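Local structure of protein kinase domain-containing protein (Chaetomium thermophilum, 6Z3U) at residues A87-Y92 / S162-N167; K122-Q127 / P136-E141; I158-S163 / L168-E173; W209-N214 / V234-F239. The protein probably transfers phosphate from ATP to serine and threonine residues of proteins, as the cyclin-dependent kinase subunit of the CAK complex. All coordinates share one frame; numbering follows the deposited sequence.

Overall arrangement
Contacts 1, 2 and 3 meet around the five-stranded antiparallel sheet of the kinase N-lobe, whereas contact 4 lies nearest the centre of the chain, in the C-lobe. Contacts 2, 3 and 4 are buried, contact 1 only partly. Contact 3 pairs the last two strands by backbone bonds. Contact 1, farthest out, sets the lysine of helix 80-89 against the turn joining those strands and shares Ser162 and Ser163 with contact 3. Contact 2 links strand 118-124 with helix 136-148 through one salt bridge and a small apolar touch. Its Glu141 bonds to Phe239 N of contact 4, whose chemistry is sulfur-aromatic and apolar. Glu173 and Lys235 join contacts 3 and 4 as a salt bridge.

Contact 1: A87-Y92 / S162-N167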
# COMPACT_ATOMS: atom_id res chain seq x y z
N ALA B 87 22.21 13.10 -1.76
CA ALA B 87 21.75 14.42 -1.34
C ALA B 87 20.67 14.32 -0.27
O ALA B 87 20.61 15.17 0.63
CB ALA B 87 21.22 15.20 -2.54
N GLU B 88 19.82 13.29 -0.34
CA GLU B 88 18.79 13.11 0.67
C GLU B 88 19.36 12.56 1.97
O GLU B 88 18.90 12.92 3.06
CB GLU B 88 17.70 12.18 0.14
CG GLU B 88 16.43 12.17 0.98
CD GLU B 88 15.65 13.46 0.87
OE1 GLU B 88 14.84 13.74 1.77
OE2 GLU B 88 15.86 14.20 -0.12
N LYS B 89 20.36 11.68 1.87
CA LYS B 89 21.01 11.18 3.07
C LYS B 89 21.76 12.29 3.80
O LYS B 89 21.90 12.25 5.03
CB LYS B 89 21.96 10.03 2.72
CG LYS B 89 22.64 9.41 3.92
CD LYS B 89 23.42 8.16 3.53
CE LYS B 89 24.03 7.48 4.75
NZ LYS B 89 24.95 6.37 4.37
N ARG B 90 22.25 13.30 3.06
CA ARG B 90 22.92 14.43 3.69
C ARG B 90 21.96 15.29 4.49
O ARG B 90 22.41 16.06 5.35
CB ARG B 90 23.61 15.30 2.63
CG ARG B 90 25.03 14.86 2.30
CD ARG B 90 25.78 15.91 1.47
NE ARG B 90 25.47 15.84 0.04
CZ ARG B 90 24.64 16.66 -0.60
NH1 ARG B 90 24.03 17.65 0.03
NH2 ARG B 90 24.44 16.49 -1.90
N LYS B 91 20.65 15.19 4.24
CA LYS B 91 19.69 16.03 4.95
C LYS B 91 19.60 15.68 6.43
O LYS B 91 19.18 16.52 7.23
CB LYS B 91 18.32 15.91 4.29
CG LYS B 91 18.05 17.01 3.27
CD LYS B 91 16.67 16.90 2.65
CE LYS B 91 16.53 17.85 1.47
NZ LYS B 91 15.24 17.67 0.74
N TYR B 92 19.99 14.47 6.82
CA TYR B 92 19.85 14.00 8.19
C TYR B 92 21.18 13.47 8.67
O TYR B 92 21.82 12.66 7.99
CB TYR B 92 18.76 12.93 8.27
CG TYR B 92 17.44 13.42 7.72
CD1 TYR B 92 17.03 13.06 6.44
CD2 TYR B 92 16.62 14.27 8.45
CE1 TYR B 92 15.83 13.51 5.92
CE2 TYR B 92 15.42 14.73 7.94
CZ TYR B 92 15.03 14.35 6.67
OH TYR B 92 13.84 14.80 6.16
N SER B 162 18.43 5.41 0.10
CA SER B 162 19.23 4.20 0.02
C SER B 162 20.65 4.50 0.48
O SER B 162 21.20 5.57 0.21
CB SER B 162 19.24 3.64 -1.40
OG SER B 162 19.77 4.58 -2.31
N SER B 163 21.25 3.54 1.18
CA SER B 163 22.57 3.70 1.77
C SER B 163 23.66 3.31 0.77
O SER B 163 23.40 2.70 -0.27
CB SER B 163 22.69 2.87 3.04
OG SER B 163 23.98 2.95 3.60
N LYS B 164 24.90 3.68 1.09
CA LYS B 164 26.03 3.32 0.24
C LYS B 164 26.18 1.81 0.13
O LYS B 164 26.58 1.30 -0.93
CB LYS B 164 27.32 3.96 0.76
CG LYS B 164 27.90 3.38 2.06
CD LYS B 164 27.11 3.80 3.29
CE LYS B 164 27.76 3.28 4.57
NZ LYS B 164 27.02 3.71 5.79
N ASP B 165 25.86 1.08 1.19
CA ASP B 165 25.95 -0.38 1.21
C ASP B 165 24.68 -1.05 0.69
O ASP B 165 24.41 -2.20 1.04
CB ASP B 165 26.27 -0.87 2.62
CG ASP B 165 25.18 -0.55 3.62
OD1 ASP B 165 24.59 0.55 3.53
OD2 ASP B 165 24.91 -1.40 4.50
N GLN B 166 23.90 -0.35 -0.13
CA GLN B 166 22.68 -0.90 -0.73
C GLN B 166 21.70 -1.36 0.34
O GLN B 166 21.02 -2.38 0.19
CB GLN B 166 23.02 -2.03 -1.70
CG GLN B 166 23.99 -1.62 -2.79
CD GLN B 166 23.49 -0.44 -3.60
OE1 GLN B 166 22.41 -0.48 -4.19
NE2 GLN B 166 24.29 0.63 -3.64
N ASN B 167 21.61 -0.61 1.43
CA ASN B 167 20.65 -0.86 2.49
C ASN B 167 19.56 0.20 2.47
O ASN B 167 19.75 1.31 1.95
CB ASN B 167 21.33 -0.88 3.86
CG ASN B 167 21.80 -2.27 4.25
OD1 ASN B 167 21.85 -3.18 3.42
ND2 ASN B 167 22.14 -2.44 5.52
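Lys89 of helix 80-89 reaches to the turn of the beta hairpin of strands 157-162 and 168-172 in the kinase N-lobe, meeting Ser163 and Lys164 with its amino group. No hydrogen bond crosses; the approach is one of van der Waals and electrostatic contact. Fully extended, with CG anti to the backbone N (chi1 -178°), the Lys89 chain carries NZ to 3.5 Å from Lys164 CD and 3.6 Å from Ser163 OG. The Lys164 chain, bent at chi2, crosses it at a slant, and the two amino nitrogens, Lys89 NZ and Lys164 NZ, stand 3.7 Å apart. Asp165 OD1 of the same turn lies 5.9 Å from Lys89 NZ, near but not in contact. Within the turn, type I from Ser163 to Gln166, Ser163 OG donates to Asp165 OD1. Lys123 NZ of the sheet joins them by weak contacts, a hydrogen bond with Ser163 OG and a long ion pair with Asp165. Lys89, Lys123 and Lys164 gather near the carboxylate of Asp165, which probably offsets part of their positive charge. Across these two segments the contact is probably a loose balance of charge; a hydrogen bond between Glu88 and Ser159 of the hairpin ties the helix more directly.

Contact 2: K122-Q127 / P136-E141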
# COMPACT_ATOMS: atom_id res chain seq x y z
N LYS B 122 15.91 4.39 10.86
CA LYS B 122 15.90 2.93 10.92
C LYS B 122 16.64 2.41 9.69
O LYS B 122 16.20 2.63 8.56
CB LYS B 122 14.48 2.38 10.96
CG LYS B 122 14.42 0.85 11.03
CD LYS B 122 13.01 0.30 10.83
CE LYS B 122 12.14 0.50 12.05
NZ LYS B 122 10.80 -0.13 11.86
N LYS B 123 17.76 1.74 9.92
CA LYS B 123 18.57 1.19 8.84
C LYS B 123 18.16 -0.27 8.69
O LYS B 123 18.56 -1.13 9.48
CB LYS B 123 20.06 1.33 9.12
CG LYS B 123 20.95 0.84 7.98
CD LYS B 123 22.35 1.42 8.08
CE LYS B 123 23.19 1.06 6.87
NZ LYS B 123 24.49 1.79 6.85
N ILE B 124 17.34 -0.54 7.68
CA ILE B 124 16.85 -1.88 7.42
C ILE B 124 17.94 -2.64 6.67
O ILE B 124 18.38 -2.22 5.60
CB ILE B 124 15.55 -1.85 6.61
CG1 ILE B 124 14.49 -1.02 7.34
CG2 ILE B 124 15.03 -3.27 6.38
CD1 ILE B 124 13.27 -0.71 6.49
N LYS B 125 18.38 -3.76 7.24
CA LYS B 125 19.40 -4.57 6.60
C LYS B 125 18.70 -5.38 5.52
O LYS B 125 18.11 -6.43 5.79
CB LYS B 125 20.10 -5.46 7.62
CG LYS B 125 20.71 -4.70 8.79
CD LYS B 125 21.57 -5.60 9.67
CE LYS B 125 22.17 -4.82 10.83
NZ LYS B 125 23.20 -5.61 11.57
N VAL B 126 18.75 -4.86 4.28
CA VAL B 126 18.06 -5.49 3.16
C VAL B 126 18.39 -6.97 3.08
O VAL B 126 17.57 -7.77 2.59
CB VAL B 126 18.42 -4.75 1.85
CG1 VAL B 126 18.74 -5.72 0.71
CG2 VAL B 126 17.28 -3.82 1.45
N GLN B 127 19.56 -7.38 3.57
CA GLN B 127 19.95 -8.79 3.62
C GLN B 127 19.87 -9.21 5.08
O GLN B 127 20.78 -8.94 5.86
CB GLN B 127 21.34 -9.01 3.03
CG GLN B 127 22.45 -8.08 3.54
CD GLN B 127 22.51 -6.75 2.82
OE1 GLN B 127 22.22 -6.66 1.62
NE2 GLN B 127 22.93 -5.71 3.53
N PRO B 136 9.00 -9.00 3.28
CA PRO B 136 7.66 -8.39 3.19
C PRO B 136 7.43 -7.29 4.20
O PRO B 136 6.74 -6.31 3.89
CB PRO B 136 6.72 -9.59 3.41
CG PRO B 136 7.55 -10.65 4.05
CD PRO B 136 8.94 -10.45 3.55
N ASP B 137 7.97 -7.42 5.41
CA ASP B 137 7.80 -6.35 6.40
C ASP B 137 8.42 -5.05 5.91
O ASP B 137 7.93 -3.97 6.26
CB ASP B 137 8.41 -6.77 7.73
CG ASP B 137 9.85 -7.22 7.60
OD1 ASP B 137 10.31 -7.43 6.46
OD2 ASP B 137 10.53 -7.37 8.64
N ALA B 138 9.49 -5.13 5.12
CA ALA B 138 10.09 -3.92 4.57
C ALA B 138 9.22 -3.32 3.48
O ALA B 138 8.97 -2.11 3.46
CB ALA B 138 11.49 -4.24 4.03
N VAL B 139 8.73 -4.15 2.56
CA VAL B 139 7.89 -3.66 1.47
C VAL B 139 6.61 -3.04 2.03
O VAL B 139 6.16 -1.98 1.58
CB VAL B 139 7.58 -4.79 0.48
CG1 VAL B 139 6.55 -4.35 -0.53
CG2 VAL B 139 8.85 -5.24 -0.21
N ARG B 140 6.00 -3.70 3.02
CA ARG B 140 4.73 -3.22 3.56
C ARG B 140 4.91 -1.88 4.27
O ARG B 140 4.13 -0.95 4.06
CB ARG B 140 4.14 -4.26 4.51
CG ARG B 140 3.54 -5.47 3.81
CD ARG B 140 3.34 -6.64 4.75
NE ARG B 140 2.63 -7.74 4.10
CZ ARG B 140 2.72 -9.02 4.44
NH1 ARG B 140 3.51 -9.39 5.45
NH2 ARG B 140 2.03 -9.93 3.78
N GLU B 141 5.94 -1.77 5.12
CA GLU B 141 6.18 -0.51 5.81
C GLU B 141 6.40 0.62 4.81
O GLU B 141 5.84 1.71 4.95
CB GLU B 141 7.38 -0.65 6.75
CG GLU B 141 7.12 -1.51 7.98
CD GLU B 141 7.55 -0.83 9.27
OE1 GLU B 141 8.77 -0.78 9.54
OE2 GLU B 141 6.66 -0.36 10.02
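Lys122 on strand 118-124 and Glu141 on helix 136-148 join sheet and helix by a salt bridge. From the strand, Lys122 CB points at the helix and lies against Leu172 on the neighbouring strand. CG continues anti to the backbone N (chi1 -180°), and the chain stays extended as far as CD; Ala104 of strand 104-111 also touches this side chain. A bend about CG-CD (chi3 -75°) then redirects CE, which still passes close to Leu172. At the tip Lys122 NZ meets Glu141 OE1 at 3.2 Å, a weak hydrogen bond within the ion pair. The two side chains cross at about a right angle, with the glutamate bent at chi2. Its second oxygen, OE2, takes a hydrogen bond from Phe239 N, so the carboxylate is held at both oxygens, and Tyr103 packs against it. One turn earlier on the helix, Ala138 CB rests 4.4 Å from Ile124 CG2, an apolar touch between strand and helix. Elsewhere on the helix, Val139 packs on Leu183 of the cyclin chain, and Pro136 and Arg140 pack on Phe150 of the same cyclin chain. A lysine of the VAIK motif paired with the glutamate of the C-helix is characteristic of the C-helix-in arrangement found in active protein kinases, and is consistent with the predicted role of Lys122 in binding ATP.

Contact 3: I158-S163 / L168-E173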
# COMPACT_ATOMS: atom_id res chain seq x y z
N ILE B 158 9.24 10.40 7.52
CA ILE B 158 9.70 11.70 7.06
C ILE B 158 10.35 11.60 5.68
O ILE B 158 10.11 12.44 4.81
CB ILE B 158 10.66 12.32 8.09
CG1 ILE B 158 9.89 12.71 9.35
CG2 ILE B 158 11.39 13.51 7.48
CD1 ILE B 158 10.76 12.99 10.55
N SER B 159 11.17 10.57 5.47
CA SER B 159 11.91 10.45 4.22
C SER B 159 12.41 9.02 4.09
O SER B 159 12.41 8.24 5.04
CB SER B 159 13.07 11.45 4.18
OG SER B 159 13.89 11.24 3.04
N VAL B 160 12.85 8.69 2.87
CA VAL B 160 13.43 7.38 2.56
C VAL B 160 14.61 7.61 1.63
O VAL B 160 14.51 8.37 0.67
CB VAL B 160 12.41 6.43 1.92
CG1 VAL B 160 13.06 5.09 1.60
CG2 VAL B 160 11.22 6.24 2.82
N PHE B 161 15.73 6.94 1.91
CA PHE B 161 16.89 7.01 1.04
C PHE B 161 17.65 5.69 1.13
O PHE B 161 17.54 4.95 2.11
CB PHE B 161 17.81 8.18 1.43
CG PHE B 161 18.37 8.08 2.82
CD1 PHE B 161 19.52 7.34 3.07
CD2 PHE B 161 17.76 8.73 3.88
CE1 PHE B 161 20.04 7.25 4.35
CE2 PHE B 161 18.27 8.64 5.16
CZ PHE B 161 19.42 7.90 5.39
N SER B 162 18.43 5.41 0.10
CA SER B 162 19.23 4.20 0.02
C SER B 162 20.65 4.50 0.48
O SER B 162 21.20 5.57 0.21
CB SER B 162 19.24 3.64 -1.40
OG SER B 162 19.77 4.58 -2.31
N SER B 163 21.25 3.54 1.18
CA SER B 163 22.57 3.70 1.77
C SER B 163 23.66 3.31 0.77
O SER B 163 23.40 2.70 -0.27
CB SER B 163 22.69 2.87 3.04
OG SER B 163 23.98 2.95 3.60
N LEU B 168 18.41 -0.15 3.03
CA LEU B 168 17.25 0.73 3.06
C LEU B 168 17.20 1.49 4.38
O LEU B 168 17.40 0.90 5.45
CB LEU B 168 15.97 -0.08 2.86
CG LEU B 168 14.68 0.72 2.71
CD1 LEU B 168 14.75 1.61 1.47
CD2 LEU B 168 13.48 -0.21 2.63
N ASN B 169 16.94 2.79 4.30
CA ASN B 169 16.90 3.65 5.47
C ASN B 169 15.57 4.37 5.53
O ASN B 169 15.12 4.93 4.53
CB ASN B 169 18.05 4.66 5.46
CG ASN B 169 19.41 4.01 5.44
OD1 ASN B 169 19.94 3.70 4.37
ND2 ASN B 169 19.98 3.78 6.62
N LEU B 170 14.94 4.35 6.71
CA LEU B 170 13.68 5.04 6.94
C LEU B 170 13.91 6.15 7.96
O LEU B 170 14.29 5.88 9.10
CB LEU B 170 12.62 4.07 7.46
CG LEU B 170 12.34 2.83 6.62
CD1 LEU B 170 11.20 2.04 7.24
CD2 LEU B 170 12.02 3.21 5.18
N VAL B 171 13.65 7.39 7.54
CA VAL B 171 13.72 8.54 8.44
C VAL B 171 12.33 8.70 9.04
O VAL B 171 11.39 9.09 8.35
CB VAL B 171 14.17 9.80 7.70
CG1 VAL B 171 14.39 10.93 8.68
CG2 VAL B 171 15.44 9.52 6.90
N LEU B 172 12.21 8.42 10.33
CA LEU B 172 10.92 8.33 11.00
C LEU B 172 10.82 9.37 12.11
O LEU B 172 11.82 9.94 12.56
CB LEU B 172 10.70 6.93 11.60
CG LEU B 172 10.68 5.77 10.61
CD1 LEU B 172 10.99 4.47 11.32
CD2 LEU B 172 9.34 5.69 9.93
N GLU B 173 9.59 9.59 12.55
CA GLU B 173 9.34 10.45 13.70
C GLU B 173 10.14 9.95 14.90
O GLU B 173 10.22 8.74 15.15
CB GLU B 173 7.85 10.46 14.03
CG GLU B 173 7.22 11.83 14.11
CD GLU B 173 5.75 11.78 14.50
OE1 GLU B 173 4.96 11.18 13.74
OE2 GLU B 173 5.39 12.33 15.56
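Phe161 lays its ring on Asn169 across a beta hairpin, strands 157-162 and 168-172 of the kinase N-lobe sheet. Backbone bonds pair Ser159 with Val171 and Phe161 with Asn169. The ring reaches back over its partner because CG sits between the backbone N and the carbonyl carbon (chi1 62°). Asn169 CB lies under one face, 3.7 Å from the Phe161 ring centroid, a CH-pi contact; the amide is turned only 12° from the ring plane. Val171 CG2 meets the ring at its edge, against CE2, while Lys89 of helix 80-89 also packs on Phe161. Cutting Phe161 back to an alanine is likely to open a gap between strand and helix 80-89 and leave Asn169 CB without the ring over it and Val171 CG2 without its neighbour. On the other face of the sheet Val160 is the bump: its CG1 touches Leu168 CD1 and its CG2 touches Leu170 CD2, both at 3.9 Å. Leu142 of helix 136-148 packs on all three, and Phe181 of the cyclin chain on Val160 and Leu168. Earlier on the strand Ile158 CB nestles against Val171 CG1 at 4.0 Å. Two residues of one strand, Ile158 and Ser159, stand opposite the single Val171, which makes a classic beta bulge: Val171 O accepts from Ile158 N at 2.7 Å, nearly along the C=O axis, and from Ser159 N at 3.2 Å, on a lone pair.

Contact 4: W209-N214 / V234-F239; sequences WWCHEN and VKLADF
Cys211 and Phe239 are brought together by matching first torsions: in each, the atom beyond CB lies anti to the carbonyl carbon and beside the backbone N, at chi1 -71° for Cys211 SG and -85° for Phe239 CG. The thiol projects from helix 194-213 of the C-lobe, and the ring belongs to the DFG motif, Asp238-Phe239-Gly240, at the head of the activation segment. Sulfur meets ring at the edge: Cys211 SG is 3.8 Å from Phe239 CZ and 5.0 Å from the ring centroid, near the ring plane, a sulfur-aromatic contact. Leu236, at the end of strand 234-236, adds a looser apolar touch, its CD2 4.3 Å from Cys211 SG. The edge of the same ring also has two carbonyl oxygens in its plane, Leu236 O and Ala237 O. Beyond these segments Phe239 meets His218 edge to face and packs on Leu145 of helix 136-148, a trio consistent with the regulatory spine that links the two lobes in protein kinases. Cys211 and Phe239 also share Leu148 of that helix as a neighbour. At the end of helix 194-213, Trp210 stacks on His151 and packs on Met9 of the RING-type domain chain. Asn214, the first residue to leave the helix, folds its amide back over the Trp210 ring, ND2 3.1 Å above the plane and over its centre. The same Asn214 ND2 donates to Trp210 O at 2.7 Å, while Asn214 N reaches that oxygen at 3.2 Å from the opposite face of the carbonyl plane.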
# COMPACT_ATOMS: atom_id res chain seq x y z
N TRP B 209 -9.03 3.89 13.04
CA TRP B 209 -10.03 4.50 12.17
C TRP B 209 -9.38 5.05 10.91
O TRP B 209 -9.90 4.86 9.80
CB TRP B 209 -10.78 5.61 12.91
CG TRP B 209 -11.62 6.47 12.01
CD1 TRP B 209 -12.88 6.20 11.56
CD2 TRP B 209 -11.25 7.73 11.43
NE1 TRP B 209 -13.32 7.22 10.75
CE2 TRP B 209 -12.33 8.17 10.65
CE3 TRP B 209 -10.10 8.52 11.50
CZ2 TRP B 209 -12.31 9.37 9.95
CZ3 TRP B 209 -10.07 9.71 10.80
CH2 TRP B 209 -11.17 10.12 10.03
N TRP B 210 -8.24 5.73 11.05
CA TRP B 210 -7.57 6.30 9.89
C TRP B 210 -7.04 5.21 8.97
O TRP B 210 -7.08 5.36 7.74
CB TRP B 210 -6.44 7.22 10.35
CG TRP B 210 -5.72 7.88 9.23
CD1 TRP B 210 -4.40 7.76 8.92
CD2 TRP B 210 -6.29 8.77 8.26
NE1 TRP B 210 -4.10 8.52 7.82
CE2 TRP B 210 -5.25 9.15 7.39
CE3 TRP B 210 -7.57 9.27 8.04
CZ2 TRP B 210 -5.45 10.02 6.32
CZ3 TRP B 210 -7.77 10.13 6.97
CH2 TRP B 210 -6.71 10.50 6.13
N CYS B 211 -6.54 4.11 9.53
CA CYS B 211 -6.11 2.99 8.71
C CYS B 211 -7.26 2.48 7.86
O CYS B 211 -7.13 2.34 6.63
CB CYS B 211 -5.56 1.87 9.59
SG CYS B 211 -3.97 2.22 10.35
N HIS B 212 -8.40 2.20 8.49
CA HIS B 212 -9.54 1.67 7.75
C HIS B 212 -10.14 2.72 6.82
O HIS B 212 -10.65 2.37 5.75
CB HIS B 212 -10.58 1.14 8.73
CG HIS B 212 -10.09 0.01 9.57
ND1 HIS B 212 -10.87 -0.60 10.53
CD2 HIS B 212 -8.90 -0.63 9.59
CE1 HIS B 212 -10.18 -1.56 11.11
NE2 HIS B 212 -8.98 -1.60 10.56
N GLU B 213 -10.09 3.99 7.21
CA GLU B 213 -10.55 5.05 6.32
C GLU B 213 -9.78 5.04 5.01
O GLU B 213 -10.31 5.45 3.97
CB GLU B 213 -10.41 6.41 7.01
CG GLU B 213 -11.46 7.45 6.60
CD GLU B 213 -12.87 7.05 7.00
OE1 GLU B 213 -13.83 7.55 6.36
OE2 GLU B 213 -13.03 6.25 7.94
N ASN B 214 -8.53 4.57 5.04
CA ASN B 214 -7.70 4.44 3.85
C ASN B 214 -7.57 3.00 3.37
O ASN B 214 -6.63 2.67 2.65
CB ASN B 214 -6.31 5.03 4.12
CG ASN B 214 -6.35 6.52 4.35
OD1 ASN B 214 -6.15 7.31 3.42
ND2 ASN B 214 -6.62 6.93 5.58
N VAL B 234 0.29 9.25 21.29
CA VAL B 234 0.61 7.86 20.98
C VAL B 234 0.48 7.64 19.48
O VAL B 234 -0.48 8.10 18.85
CB VAL B 234 -0.29 6.90 21.76
CG1 VAL B 234 -0.23 5.51 21.17
CG2 VAL B 234 0.12 6.86 23.23
N LYS B 235 1.45 6.92 18.90
CA LYS B 235 1.51 6.67 17.47
C LYS B 235 1.55 5.17 17.22
O LYS B 235 2.28 4.44 17.90
CB LYS B 235 2.76 7.33 16.84
CG LYS B 235 3.15 8.69 17.41
CD LYS B 235 2.74 9.83 16.51
CE LYS B 235 2.91 11.18 17.21
NZ LYS B 235 2.40 12.33 16.41
N LEU B 236 0.74 4.71 16.27
CA LEU B 236 0.81 3.33 15.79
C LEU B 236 1.98 3.17 14.83
O LEU B 236 2.13 3.97 13.90
CB LEU B 236 -0.50 2.96 15.09
CG LEU B 236 -0.81 1.48 14.86
CD1 LEU B 236 -0.76 0.70 16.16
CD2 LEU B 236 -2.17 1.33 14.20
N ALA B 237 2.80 2.14 15.03
CA ALA B 237 4.13 2.11 14.42
C ALA B 237 4.35 0.92 13.50
O ALA B 237 4.66 1.12 12.32
CB ALA B 237 5.21 2.14 15.50
N ASP B 238 4.27 -0.32 13.99
CA ASP B 238 4.75 -1.46 13.21
C ASP B 238 3.70 -1.86 12.18
O ASP B 238 2.62 -2.33 12.54
CB ASP B 238 5.09 -2.64 14.13
CG ASP B 238 5.85 -3.73 13.40
OD1 ASP B 238 5.37 -4.19 12.34
OD2 ASP B 238 6.93 -4.13 13.89
N PHE B 239 4.03 -1.69 10.90
CA PHE B 239 3.13 -2.02 9.80
C PHE B 239 3.65 -3.19 8.96
O PHE B 239 3.22 -3.36 7.82
CB PHE B 239 2.91 -0.79 8.91
CG PHE B 239 1.83 0.12 9.40
CD1 PHE B 239 2.06 1.03 10.42
CD2 PHE B 239 0.57 0.08 8.83
CE1 PHE B 239 1.06 1.87 10.86
CE2 PHE B 239 -0.44 0.92 9.27
CZ PHE B 239 -0.19 1.82 10.28